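Local coordinates for protein uncharacterized esterase YxiM (Bacillus subtilis, PDB 2O14) that is an uncharacterised member of the GDSL lipolytic family that probably hydrolyses ester bonds, though its natural substrate is not established, at residues G219-I224 and R259-Q264; G333-M336 and H342-R345. All coordinates share one frame; numbering follows the deposited sequence.

Both contacts belong to the part of the chain that matches the GDSL lipase/acylhydrolase family, yet they share no element and lie about 29 Å apart between centres. Contact 1 is buried and joins two helices, 220-225 and 251-266, where a leucine and a selenomethionine pack with a glutamine nitrogen at the edge and no hydrogen bond crosses. Contact 2, partly buried, links two short lengths of one loop between helices 328-332 and 345-361, and is held mostly by hydrogen bonds to backbone carbonyls. The contrast is in keeping with their places in the fold: apolar packing between helices, backbone and amide hydrogen bonds in a loop carrying a probable catalytic histidine.

Contact 1: residues G219-I224 and R259-Q264; sequences GQLEAI and RDMIRQ
L221 on helix 220-225 meets helix 251-266 with the two methyl groups that end its side chain, M261 with both and Q264 with CD2 alone, and the division of labour between them defines the contact. CD2 rests against CG of M261, a selenomethionine, at 3.8 Å. The other methyl, CD1, faces the selenium atom of the same residue more loosely, 4.2 Å from SE. The fork of the leucine thus spans two successive atoms of the M261 chain, and the two side chains cross at a slant instead of running alongside one another. L221 carries its CG anti to the backbone N (chi1 -177°), which extends the branch away from its own helix and delivers both methyls to the neighbour. M261 bends at its last torsion (chi3 -87°), and it also packs on F215 of helix 212-217.

Q264, nearly one helical turn after M261, supplies a polar border. Its NE2 lies 4.0 Å from CD2 of L221, a van der Waals approach, while the same nitrogen is engaged within its own helix: NE2 donates to OD2 of D260 over 2.8 Å. The acceptor lies practically in the plane of the amide, but the nitrogen approaches from above the carboxylate plane. This bond holds the amide beside the leucine methyl, and OD2 has a second partner in R216, with which it forms a salt bridge.

Helix 251-266 lies in the chain between strands 233-237 and 271-275 of the parallel sheet of the alpha/beta SGNH-type domain, and its I262 packs on strand 271-275. The contact joins it to short helix 220-225, away from the probable catalytic residues. No hydrogen bond crosses between the segments, so their direct association depends on dispersion and the burial of apolar surface, while the polar bonds at its margin set the position of the glutamine.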
ATOM      1  N   GLY A 219      -9.891  -7.262   2.717  1.00 17.01           N
ATOM      2  CA  GLY A 219      -9.602  -6.596   1.452  1.00 16.06           C
ATOM      3  C   GLY A 219      -8.177  -6.522   0.932  1.00 17.30           C
ATOM      4  O   GLY A 219      -7.960  -6.588  -0.284  1.00 16.12           O
ATOM      5  N   GLN A 220      -7.201  -6.378   1.825  1.00 17.27           N
ATOM      6  CA  GLN A 220      -5.815  -6.280   1.388  1.00 18.03           C
ATOM      7  C   GLN A 220      -5.315  -7.506   0.628  1.00 18.98           C
ATOM      8  O   GLN A 220      -4.690  -7.363  -0.420  1.00 20.04           O
ATOM      9  CB  GLN A 220      -4.906  -5.966   2.583  1.00 16.81           C
ATOM     10  CG  GLN A 220      -4.906  -4.480   2.938  1.00 18.56           C
ATOM     11  CD  GLN A 220      -4.550  -4.208   4.388  1.00 18.60           C
ATOM     12  OE1 GLN A 220      -5.323  -4.521   5.293  1.00 17.65           O
ATOM     13  NE2 GLN A 220      -3.379  -3.621   4.614  1.00 17.84           N
ATOM     14  N   LEU A 221      -5.584  -8.708   1.127  1.00 18.74           N
ATOM     15  CA  LEU A 221      -5.130  -9.893   0.410  1.00 18.95           C
ATOM     16  C   LEU A 221      -5.872 -10.042  -0.911  1.00 18.35           C
ATOM     17  O   LEU A 221      -5.271 -10.394  -1.926  1.00 19.36           O
ATOM     18  CB  LEU A 221      -5.335 -11.160   1.241  1.00 20.60           C
ATOM     19  CG  LEU A 221      -4.809 -12.418   0.545  1.00 19.33           C
ATOM     20  CD1 LEU A 221      -3.286 -12.338   0.426  1.00 21.48           C
ATOM     21  CD2 LEU A 221      -5.216 -13.649   1.329  1.00 21.04           C
ATOM     22  N   GLU A 222      -7.178  -9.785  -0.899  1.00 19.26           N
ATOM     23  CA  GLU A 222      -7.983  -9.896  -2.117  1.00 18.77           C
ATOM     24  C   GLU A 222      -7.436  -8.987  -3.212  1.00 18.89           C
ATOM     25  O   GLU A 222      -7.364  -9.384  -4.374  1.00 17.85           O
ATOM     26  CB  GLU A 222      -9.451  -9.530  -1.856  1.00 19.15           C
ATOM     27  CG  GLU A 222     -10.309  -9.581  -3.127  1.00 17.78           C
ATOM     28  CD  GLU A 222     -11.740  -9.101  -2.918  1.00 21.04           C
ATOM     29  OE1 GLU A 222     -12.054  -8.580  -1.829  1.00 22.86           O
ATOM     30  OE2 GLU A 222     -12.555  -9.238  -3.854  1.00 21.30           O
ATOM     31  N   ALA A 223      -7.054  -7.769  -2.828  1.00 16.58           N
ATOM     32  CA  ALA A 223      -6.510  -6.787  -3.762  1.00 17.36           C
ATOM     33  C   ALA A 223      -5.231  -7.283  -4.427  1.00 18.19           C
ATOM     34  O   ALA A 223      -4.984  -7.008  -5.600  1.00 17.71           O
ATOM     35  CB  ALA A 223      -6.229  -5.476  -3.035  1.00 17.31           C
ATOM     36  N   ILE A 224      -4.408  -8.001  -3.668  1.00 17.03           N
ATOM     37  CA  ILE A 224      -3.158  -8.525  -4.199  1.00 17.40           C
ATOM     38  C   ILE A 224      -3.375  -9.785  -5.041  1.00 18.39           C
ATOM     39  O   ILE A 224      -2.725  -9.960  -6.069  1.00 20.42           O
ATOM     40  CB  ILE A 224      -2.167  -8.842  -3.064  1.00 18.02           C
ATOM     41  CG1 ILE A 224      -1.782  -7.547  -2.341  1.00 16.72           C
ATOM     42  CG2 ILE A 224      -0.929  -9.542  -3.628  1.00 13.99           C
ATOM     43  CD1 ILE A 224      -0.923  -7.763  -1.114  1.00 17.53           C
ATOM     44  N   ARG A 259      -0.241 -19.049   7.021  1.00 27.27           N
ATOM     45  CA  ARG A 259      -0.040 -20.211   6.158  1.00 27.64           C
ATOM     46  C   ARG A 259      -0.993 -20.173   4.968  1.00 27.55           C
ATOM     47  O   ARG A 259      -0.591 -20.411   3.831  1.00 27.46           O
ATOM     48  CB  ARG A 259      -0.275 -21.501   6.949  1.00 29.72           C
ATOM     49  CG  ARG A 259       0.048 -22.778   6.183  1.00 31.36           C
ATOM     50  CD  ARG A 259      -0.440 -23.999   6.947  1.00 32.09           C
ATOM     51  NE  ARG A 259       0.062 -24.031   8.317  1.00 34.48           N
ATOM     52  CZ  ARG A 259       1.330 -24.255   8.651  1.00 35.14           C
ATOM     53  NH1 ARG A 259       2.242 -24.472   7.713  1.00 35.59           N
ATOM     54  NH2 ARG A 259       1.687 -24.258   9.928  1.00 36.13           N
ATOM     55  N   ASP A 260      -2.257 -19.871   5.243  1.00 28.52           N
ATOM     56  CA  ASP A 260      -3.280 -19.807   4.209  1.00 27.79           C
ATOM     57  C   ASP A 260      -2.967 -18.750   3.157  1.00 27.75           C
ATOM     58  O   ASP A 260      -3.074 -19.015   1.958  1.00 26.72           O
ATOM     59  CB  ASP A 260      -4.640 -19.518   4.835  1.00 37.02           C
ATOM     60  CG  ASP A 260      -5.756 -19.516   3.819  1.00 40.50           C
ATOM     61  OD1 ASP A 260      -6.037 -20.584   3.231  1.00 43.57           O
ATOM     62  OD2 ASP A 260      -6.347 -18.441   3.602  1.00 42.61           O
HETATM   63  N   MSE A 261      -2.586 -17.555   3.600  1.00 20.78           N
HETATM   64  CA  MSE A 261      -2.259 -16.481   2.668  1.00 22.08           C
HETATM   65  C   MSE A 261      -1.117 -16.896   1.751  1.00 21.00           C
HETATM   66  O   MSE A 261      -1.164 -16.662   0.544  1.00 20.78           O
HETATM   67  CB  MSE A 261      -1.858 -15.206   3.415  1.00 30.36           C
HETATM   68  CG  MSE A 261      -2.977 -14.561   4.204  1.00 34.39           C
HETATM   69 SE   MSE A 261      -2.628 -12.679   4.511  1.00 44.54          SE
HETATM   70  CE  MSE A 261      -1.587 -12.805   6.143  1.00 36.07           C
ATOM     71  N   ILE A 262      -0.089 -17.510   2.332  1.00 23.77           N
ATOM     72  CA  ILE A 262       1.064 -17.963   1.559  1.00 22.66           C
ATOM     73  C   ILE A 262       0.636 -18.953   0.480  1.00 23.62           C
ATOM     74  O   ILE A 262       1.082 -18.875  -0.667  1.00 24.44           O
ATOM     75  CB  ILE A 262       2.107 -18.649   2.467  1.00 22.07           C
ATOM     76  CG1 ILE A 262       2.679 -17.636   3.457  1.00 17.40           C
ATOM     77  CG2 ILE A 262       3.213 -19.266   1.616  1.00 18.49           C
ATOM     78  CD1 ILE A 262       3.466 -18.266   4.581  1.00 22.87           C
ATOM     79  N   ARG A 263      -0.231 -19.888   0.853  1.00 27.01           N
ATOM     80  CA  ARG A 263      -0.708 -20.891  -0.089  1.00 29.12           C
ATOM     81  C   ARG A 263      -1.541 -20.268  -1.201  1.00 29.33           C
ATOM     82  O   ARG A 263      -1.398 -20.625  -2.372  1.00 29.70           O
ATOM     83  CB  ARG A 263      -1.510 -21.960   0.656  1.00 34.98           C
ATOM     84  CG  ARG A 263      -0.636 -22.780   1.596  1.00 37.53           C
ATOM     85  CD  ARG A 263      -1.368 -23.962   2.196  1.00 39.20           C
ATOM     86  NE  ARG A 263      -0.434 -24.838   2.898  1.00 41.19           N
ATOM     87  CZ  ARG A 263      -0.780 -25.947   3.545  1.00 43.81           C
ATOM     88  NH1 ARG A 263      -2.051 -26.330   3.586  1.00 44.06           N
ATOM     89  NH2 ARG A 263       0.149 -26.681   4.146  1.00 44.46           N
ATOM     90  N   GLN A 264      -2.405 -19.326  -0.841  1.00 30.07           N
ATOM     91  CA  GLN A 264      -3.233 -18.670  -1.839  1.00 28.95           C
ATOM     92  C   GLN A 264      -2.365 -17.916  -2.831  1.00 28.79           C
ATOM     93  O   GLN A 264      -2.622 -17.944  -4.032  1.00 29.60           O
ATOM     94  CB  GLN A 264      -4.219 -17.711  -1.178  1.00 28.01           C
ATOM     95  CG  GLN A 264      -5.339 -18.401  -0.431  1.00 25.33           C
ATOM     96  CD  GLN A 264      -6.482 -17.462  -0.139  1.00 27.42           C
ATOM     97  OE1 GLN A 264      -7.042 -16.858  -1.052  1.00 26.57           O
ATOM     98  NE2 GLN A 264      -6.838 -17.330   1.133  1.00 27.73           N
TER

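Contact 2: residues G333-M336 and H342-R345; sequences GLYM and HPNR
N344 reaches the facing backbone with its side-chain amide, ND2 giving a hydrogen bond to the carbonyl O of G333 at 2.7 Å. The bond is fairly straight (164° at the hydrogen), and the acceptor lies in the amide plane, although the nitrogen sits above the plane of the G333 carbonyl. ND2 also makes a weak bond to O of Y335. CG of N344 stands between its own backbone N and carbonyl carbon (chi1 52°), which turns the amide over the L334 peptide. The backbone N of N344 meanwhile donates to L334 O at 3.0 Å, and M336 N returns a nearly linear bond to H342 O over 2.8 Å; together they flank the single beta bridge between Y335 and P343.

This is the loop of the GDSL (SGNH hydrolase) fold that brings the probable catalytic aspartate and histidine together: H342 ND1 is hydrogen-bonded to D339, and its side chain packs on S171, the probable nucleophile. N344 is also the N-cap of helix 345-361, its OD1 accepting from the backbone N of G347. With an alanine here, the G333 carbonyl would probably lose this donor and helix 345-361 its side-chain cap.

M336, a selenomethionine bent at both chi2 (-65°) and chi3, folds back across 342-345. Its CG lies 3.5 Å from H342 O, and SE comes within 3.9 Å of CB of N344. On Y335 the ring skirts the same carbonyl, with CD2 3.8 Å from H342 O, and CE2 loosely meets CG of P343, while its hydroxyl is hydrogen-bonded to the G279 carbonyl.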
ATOM      1  N   GLY A 333      17.589   7.470  17.025  1.00 35.04           N
ATOM      2  CA  GLY A 333      17.355   8.473  16.002  1.00 35.13           C
ATOM      3  C   GLY A 333      16.734   7.898  14.741  1.00 34.48           C
ATOM      4  O   GLY A 333      16.456   8.627  13.787  1.00 34.77           O
ATOM      5  N   LEU A 334      16.526   6.585  14.728  1.00 30.19           N
ATOM      6  CA  LEU A 334      15.934   5.918  13.574  1.00 29.35           C
ATOM      7  C   LEU A 334      14.457   5.620  13.823  1.00 29.44           C
ATOM      8  O   LEU A 334      13.781   5.040  12.977  1.00 29.19           O
ATOM      9  CB  LEU A 334      16.685   4.619  13.266  1.00 29.65           C
ATOM     10  CG  LEU A 334      18.165   4.759  12.894  1.00 30.43           C
ATOM     11  CD1 LEU A 334      18.767   3.381  12.660  1.00 30.25           C
ATOM     12  CD2 LEU A 334      18.305   5.622  11.649  1.00 28.35           C
ATOM     13  N   TYR A 335      13.967   6.015  14.994  1.00 33.68           N
ATOM     14  CA  TYR A 335      12.564   5.819  15.350  1.00 33.84           C
ATOM     15  C   TYR A 335      11.932   7.167  15.651  1.00 34.85           C
ATOM     16  O   TYR A 335      12.633   8.128  15.977  1.00 35.15           O
ATOM     17  CB  TYR A 335      12.429   4.928  16.585  1.00 27.10           C
ATOM     18  CG  TYR A 335      12.695   3.464  16.339  1.00 25.23           C
ATOM     19  CD1 TYR A 335      13.976   3.005  16.045  1.00 24.98           C
ATOM     20  CD2 TYR A 335      11.667   2.531  16.421  1.00 25.56           C
ATOM     21  CE1 TYR A 335      14.225   1.647  15.843  1.00 25.10           C
ATOM     22  CE2 TYR A 335      11.901   1.174  16.218  1.00 25.68           C
ATOM     23  CZ  TYR A 335      13.184   0.739  15.931  1.00 26.23           C
ATOM     24  OH  TYR A 335      13.421  -0.602  15.734  1.00 27.45           O
HETATM   25  N   MSE A 336      10.610   7.239  15.537  1.00 30.15           N
HETATM   26  CA  MSE A 336       9.888   8.477  15.820  1.00 31.83           C
HETATM   27  C   MSE A 336      10.186   8.910  17.253  1.00 32.23           C
HETATM   28  O   MSE A 336      10.322   8.072  18.144  1.00 30.48           O
HETATM   29  CB  MSE A 336       8.380   8.265  15.645  1.00 40.46           C
HETATM   30  CG  MSE A 336       7.945   8.039  14.202  1.00 42.76           C
HETATM   31 SE   MSE A 336       8.261   9.588  13.078  1.00 52.03          SE
HETATM   32  CE  MSE A 336       6.602  10.542  13.409  1.00 47.05           C
ATOM     33  N   HIS A 342       7.660   2.735  16.154  1.00 32.29           N
ATOM     34  CA  HIS A 342       7.594   3.198  14.770  1.00 33.46           C
ATOM     35  C   HIS A 342       8.849   3.866  14.223  1.00 32.81           C
ATOM     36  O   HIS A 342       9.295   4.895  14.733  1.00 33.13           O
ATOM     37  CB  HIS A 342       6.408   4.152  14.601  1.00 28.30           C
ATOM     38  CG  HIS A 342       5.106   3.568  15.048  1.00 27.29           C
ATOM     39  ND1 HIS A 342       4.396   4.068  16.118  1.00 27.16           N
ATOM     40  CD2 HIS A 342       4.404   2.505  14.592  1.00 27.28           C
ATOM     41  CE1 HIS A 342       3.311   3.336  16.302  1.00 27.79           C
ATOM     42  NE2 HIS A 342       3.292   2.381  15.390  1.00 27.44           N
ATOM     43  N   PRO A 343       9.435   3.285  13.165  1.00 34.64           N
ATOM     44  CA  PRO A 343      10.641   3.858  12.563  1.00 33.86           C
ATOM     45  C   PRO A 343      10.287   5.182  11.898  1.00 34.76           C
ATOM     46  O   PRO A 343       9.130   5.398  11.522  1.00 33.44           O
ATOM     47  CB  PRO A 343      11.043   2.812  11.522  1.00 23.81           C
ATOM     48  CG  PRO A 343      10.464   1.539  12.055  1.00 24.60           C
ATOM     49  CD  PRO A 343       9.119   1.980  12.561  1.00 23.36           C
ATOM     50  N   ASN A 344      11.262   6.077  11.779  1.00 25.67           N
ATOM     51  CA  ASN A 344      11.018   7.338  11.094  1.00 25.96           C
ATOM     52  C   ASN A 344      11.528   7.088   9.682  1.00 25.62           C
ATOM     53  O   ASN A 344      11.856   5.950   9.341  1.00 25.46           O
ATOM     54  CB  ASN A 344      11.785   8.499  11.739  1.00 30.35           C
ATOM     55  CG  ASN A 344      13.265   8.208  11.905  1.00 29.69           C
ATOM     56  OD1 ASN A 344      13.899   7.600  11.042  1.00 29.34           O
ATOM     57  ND2 ASN A 344      13.828   8.661  13.019  1.00 30.53           N
ATOM     58  N   ARG A 345      11.605   8.126   8.860  1.00 32.52           N
ATOM     59  CA  ARG A 345      12.080   7.949   7.494  1.00 32.64           C
ATOM     60  C   ARG A 345      13.476   7.312   7.447  1.00 33.40           C
ATOM     61  O   ARG A 345      13.715   6.378   6.673  1.00 33.82           O
ATOM     62  CB  ARG A 345      12.077   9.296   6.762  1.00 31.98           C
ATOM     63  CG  ARG A 345      12.591   9.238   5.327  1.00 29.65           C
ATOM     64  CD  ARG A 345      12.267  10.523   4.593  1.00 31.02           C
ATOM     65  NE  ARG A 345      10.845  10.614   4.270  1.00 33.90           N
ATOM     66  CZ  ARG A 345      10.285  10.058   3.200  1.00 32.48           C
ATOM     67  NH1 ARG A 345      11.027   9.376   2.341  1.00 30.79           N
ATOM     68  NH2 ARG A 345       8.981  10.172   2.996  1.00 33.04           N
TER